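Local coordinates for protein alpha-1,6-mannanase (Bacteroides thetaiotaomicron, PDB 4V1S) that probably hydrolyses alpha-1,6-mannosidic linkages in mannan, as a family GH76 glycoside hydrolase of a gut symbiont, at residues Thr208-Ser211 / Cys212-Tyr216; Ala227-Arg230 / Ile231-Thr235. All blocks are in the same frame, centred on the assembly; numbering follows the deposited sequence.

Contact 1 of 2, residues Thr208-Ser211 / Cys212-Tyr216; sequences TMLS and CMKLY
L210 and K214, one turn apart on helix 202-219, make one of the two side-chain contacts of this buried helical stretch, part of the helical (alpha/alpha) barrel expected of a GH76 enzyme. Their chains cross at a slant, CE of K214 reaching to 4.2 Å from CG of L210. Closer in, CG of K214 lies 3.4 Å from O of L210, the same oxygen that receives the lysine's amide. The leucine carries CG anti to its own backbone N (chi1 -176°), which sends its isobutyl group along the flank where the lysine chain passes.

Four consecutive i to i+4 bonds give this stretch its regular alpha-helical form. C212 N donates to T208 O at 2.8 Å and L215 N to S211 O at 2.8 Å, the latter with an N-H...O angle of 166°. M213 N is held by M209 O and K214 N by L210 O, so every amide from 212 to 215 is satisfied within the helix.

Further out, the charged end of the buried K214 is paired in a salt bridge with D154 of helix 142-159. The hydroxyls of T208 and S211 turn back to the carbonyls of C204 and V207, a common way for a buried Ser or Thr in a helix to satisfy its hydroxyl. CG of M213, set beside its backbone N by chi1 of -67°, lies 3.4 Å from O of M209; the chain beyond is bent at chi2 and chi3. On the next position back, SG of C212 stands 4.3 Å from CG2 of T208.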
loop_
_atom_site.group_PDB
_atom_site.type_symbol
_atom_site.label_atom_id
_atom_site.label_comp_id
_atom_site.label_asym_id
_atom_site.label_seq_id
_atom_site.Cartn_x
_atom_site.Cartn_y
_atom_site.Cartn_z
ATOM N N THR A 208 -5.134 8.336 2.689
ATOM C CA THR A 208 -6.338 8.770 3.368
ATOM C C THR A 208 -7.514 8.873 2.365
ATOM O O THR A 208 -8.624 8.436 2.668
ATOM C CB THR A 208 -6.086 10.071 4.136
ATOM O OG1 THR A 208 -5.070 9.884 5.091
ATOM C CG2 THR A 208 -7.306 10.565 4.854
ATOM N N MET A 209 -7.261 9.419 1.171
ATOM C CA MET A 209 -8.260 9.447 0.147
ATOM C C MET A 209 -8.766 8.061 -0.229
ATOM O O MET A 209 -9.975 7.840 -0.321
ATOM C CB MET A 209 -7.746 10.143 -1.120
ATOM C CG MET A 209 -7.609 11.663 -0.968
ATOM S SD MET A 209 -6.569 12.451 -2.225
ATOM C CE MET A 209 -7.237 11.718 -3.713
ATOM N N LEU A 210 -7.854 7.121 -0.431
ATOM C CA LEU A 210 -8.261 5.792 -0.832
ATOM C C LEU A 210 -9.072 5.131 0.290
ATOM O O LEU A 210 -10.093 4.506 0.030
ATOM C CB LEU A 210 -7.058 4.940 -1.247
ATOM C CG LEU A 210 -7.446 3.557 -1.771
ATOM C CD1 LEU A 210 -8.371 3.642 -2.984
ATOM C CD2 LEU A 210 -6.212 2.767 -2.145
ATOM N N SER A 211 -8.622 5.290 1.528
ATOM C CA SER A 211 -9.338 4.754 2.686
ATOM C C SER A 211 -10.745 5.342 2.775
ATOM O O SER A 211 -11.731 4.621 3.006
ATOM C CB SER A 211 -8.582 5.054 3.980
ATOM O OG SER A 211 -7.326 4.402 4.046
ATOM N N CYS A 212 -10.832 6.665 2.613
ATOM C CA CYS A 212 -12.122 7.357 2.599
ATOM C C CYS A 212 -13.048 6.782 1.529
ATOM O O CYS A 212 -14.220 6.526 1.791
ATOM C CB CYS A 212 -11.948 8.864 2.359
ATOM S SG CYS A 212 -11.442 9.827 3.789
ATOM N N MET A 213 -12.522 6.580 0.324
ATOM C CA MET A 213 -13.350 6.048 -0.754
ATOM C C MET A 213 -13.805 4.608 -0.483
ATOM O O MET A 213 -14.964 4.253 -0.772
ATOM C CB MET A 213 -12.653 6.180 -2.104
ATOM C CG MET A 213 -12.485 7.626 -2.547
ATOM S SD MET A 213 -14.002 8.628 -2.470
ATOM C CE MET A 213 -15.132 7.635 -3.435
ATOM N N LYS A 214 -12.928 3.800 0.105
ATOM C CA LYS A 214 -13.296 2.438 0.457
ATOM C C LYS A 214 -14.361 2.426 1.537
ATOM O O LYS A 214 -15.349 1.683 1.434
ATOM C CB LYS A 214 -12.062 1.605 0.840
ATOM C CG LYS A 214 -11.160 1.260 -0.345
ATOM C CD LYS A 214 -9.929 0.465 0.029
ATOM C CE LYS A 214 -9.317 -0.147 -1.226
ATOM N NZ LYS A 214 -10.089 -1.331 -1.673
ATOM N N LEU A 215 -14.201 3.279 2.547
ATOM C CA LEU A 215 -15.217 3.380 3.593
ATOM C C LEU A 215 -16.530 4.037 3.119
ATOM O O LEU A 215 -17.619 3.688 3.611
ATOM C CB LEU A 215 -14.658 4.058 4.839
ATOM C CG LEU A 215 -14.027 3.045 5.806
ATOM C CD1 LEU A 215 -13.115 3.722 6.804
ATOM C CD2 LEU A 215 -15.104 2.247 6.546
ATOM N N TYR A 216 -16.435 4.958 2.163
ATOM C CA TYR A 216 -17.630 5.504 1.531
ATOM C C TYR A 216 -18.438 4.395 0.875
ATOM O O TYR A 216 -19.660 4.318 1.031
ATOM C CB TYR A 216 -17.281 6.585 0.492
ATOM C CG TYR A 216 -18.487 7.061 -0.257
ATOM C CD1 TYR A 216 -19.499 7.746 0.400
ATOM C CD2 TYR A 216 -18.639 6.790 -1.609
ATOM C CE1 TYR A 216 -20.630 8.165 -0.278
ATOM C CE2 TYR A 216 -19.763 7.198 -2.300
ATOM C CZ TYR A 216 -20.748 7.898 -1.632
ATOM O OH TYR A 216 -21.878 8.314 -2.295
#

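Contact 2 of 2, residues Ala227-Arg230 / Ile231-Thr235; sequences AAIR and INDWT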
loop_
_atom_site.group_PDB
_atom_site.type_symbol
_atom_site.label_atom_id
_atom_site.label_comp_id
_atom_site.label_asym_id
_atom_site.label_seq_id
_atom_site.Cartn_x
_atom_site.Cartn_y
_atom_site.Cartn_z
ATOM N N ALA A 227 -14.587 14.192 2.397
ATOM C CA ALA A 227 -13.207 14.263 2.847
ATOM C C ALA A 227 -12.247 13.967 1.689
ATOM O O ALA A 227 -11.286 14.690 1.508
ATOM C CB ALA A 227 -12.967 13.322 4.012
ATOM N N ALA A 228 -12.518 12.916 0.911
ATOM C CA ALA A 228 -11.668 12.575 -0.217
ATOM C C ALA A 228 -11.572 13.747 -1.202
ATOM O O ALA A 228 -10.484 14.092 -1.688
ATOM C CB ALA A 228 -12.164 11.323 -0.920
ATOM N N ILE A 229 -12.703 14.380 -1.478
ATOM C CA ILE A 229 -12.752 15.507 -2.426
ATOM C C ILE A 229 -11.957 16.692 -1.907
ATOM O O ILE A 229 -11.176 17.300 -2.638
ATOM C CB ILE A 229 -14.215 15.899 -2.730
ATOM C CG1 ILE A 229 -14.889 14.787 -3.553
ATOM C CG2 ILE A 229 -14.290 17.223 -3.480
ATOM C CD1 ILE A 229 -16.402 14.928 -3.670
ATOM N N ARG A 230 -12.151 17.010 -0.631
ATOM C CA ARG A 230 -11.467 18.115 -0.005
ATOM C C ARG A 230 -9.946 17.910 -0.008
ATOM O O ARG A 230 -9.184 18.806 -0.384
ATOM C CB ARG A 230 -11.999 18.297 1.425
ATOM C CG ARG A 230 -11.362 19.416 2.201
ATOM C CD ARG A 230 -11.945 19.525 3.609
ATOM N NE ARG A 230 -11.668 18.329 4.407
ATOM C CZ ARG A 230 -12.551 17.426 4.834
ATOM N NH1 ARG A 230 -13.853 17.533 4.579
ATOM N NH2 ARG A 230 -12.116 16.388 5.553
ATOM N N ILE A 231 -9.510 16.734 0.454
ATOM C CA ILE A 231 -8.093 16.424 0.485
ATOM C C ILE A 231 -7.524 16.382 -0.939
ATOM O O ILE A 231 -6.433 16.890 -1.196
ATOM C CB ILE A 231 -7.852 15.095 1.220
ATOM C CG1 ILE A 231 -8.228 15.248 2.710
ATOM C CG2 ILE A 231 -6.411 14.641 1.043
ATOM C CD1 ILE A 231 -8.445 13.918 3.403
ATOM N N ASN A 232 -8.259 15.794 -1.872
ATOM C CA ASN A 232 -7.816 15.775 -3.264
ATOM C C ASN A 232 -7.619 17.167 -3.849
ATOM O O ASN A 232 -6.597 17.446 -4.472
ATOM C CB ASN A 232 -8.774 15.023 -4.154
ATOM C CG ASN A 232 -8.238 14.899 -5.566
ATOM O OD1 ASN A 232 -7.120 14.416 -5.770
ATOM N ND2 ASN A 232 -9.005 15.374 -6.541
ATOM N N ASP A 233 -8.605 18.034 -3.647
ATOM C CA ASP A 233 -8.509 19.417 -4.145
ATOM C C ASP A 233 -7.216 20.075 -3.639
ATOM O O ASP A 233 -6.483 20.696 -4.409
ATOM C CB ASP A 233 -9.717 20.226 -3.697
ATOM C CG ASP A 233 -10.970 19.910 -4.483
ATOM O OD1 ASP A 233 -10.921 19.156 -5.477
ATOM O OD2 ASP A 233 -12.029 20.419 -4.077
ATOM N N TRP A 234 -6.923 19.914 -2.346
ATOM C CA TRP A 234 -5.690 20.477 -1.777
ATOM C C TRP A 234 -4.447 19.858 -2.426
ATOM O O TRP A 234 -3.472 20.555 -2.748
ATOM C CB TRP A 234 -5.641 20.294 -0.249
ATOM C CG TRP A 234 -4.409 20.872 0.369
ATOM C CD1 TRP A 234 -4.221 22.166 0.820
ATOM C CD2 TRP A 234 -3.162 20.204 0.574
ATOM N NE1 TRP A 234 -2.943 22.326 1.290
ATOM C CE2 TRP A 234 -2.270 21.140 1.153
ATOM C CE3 TRP A 234 -2.724 18.898 0.370
ATOM C CZ2 TRP A 234 -0.972 20.799 1.514
ATOM C CZ3 TRP A 234 -1.426 18.562 0.722
ATOM C CH2 TRP A 234 -0.560 19.513 1.268
ATOM N N THR A 235 -4.468 18.535 -2.564
ATOM C CA THR A 235 -3.312 17.816 -3.058
ATOM C C THR A 235 -3.005 18.192 -4.511
ATOM O O THR A 235 -1.849 18.448 -4.872
ATOM C CB THR A 235 -3.521 16.316 -2.897
ATOM O OG1 THR A 235 -3.871 16.034 -1.522
ATOM C CG2 THR A 235 -2.254 15.561 -3.251
#
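I231 folds back over A227, its CG1 reaching to 3.3 Å from O of A227 and CD1 to 3.5 Å from that same oxygen. CG1 lies anti to the carbonyl carbon (chi1 -66°), which directs this branch toward the preceding turn. An alanine in place of I231 would lose CG1, CG2 and CD1, and would probably leave a gap beside the A227 carbonyl.

Backbone bonds follow the i to i+4 pattern: I231 N donates to A227 O at 2.9 Å and almost straight (174°), whereas W234 N to R230 O is longer, at 3.2 Å. One side-chain bond joins them, T235 OG1 giving its proton to I231 O at 2.7 Å from above the carbonyl plane. That oxygen also takes the amide of T235, so two donors grip it.

Among nonbonded contacts, I229 and D233 run side by side in the same direction, CG2 of I229 lying 4.0 Å from OD2 of D233.

The one charged interaction described here is a salt bridge, from NE of R230 to E179.

Helix 222-239 turns A227, A228, I231 and N232 against helix 202-219, I231 there touching S205, while I229 and N232 meet helices 264-281 and 284-301.

Contacts 1 and 2 occupy successive helices, 202-219 and then 222-239, with contact 1 complete before contact 2 begins. Their centres are 11 Å apart, about 13 and 19 Å from the chain's centre and on the same side of it, and all four segments belong to the GH76 region. The two helices pack directly: CE of M209 comes 3.4 Å from OD1 of N232, which is hydrogen-bonded to NE1 of W274, SD of M213 is 3.6 Å from CB of A228, and SG of C212 is 3.8 Å from CB of A227. Helix 264-281 touches both, through M270 against M209 and N232. The two successive helices thus pack side by side in a mainly helical fold, probably the (alpha/alpha) barrel of GH76.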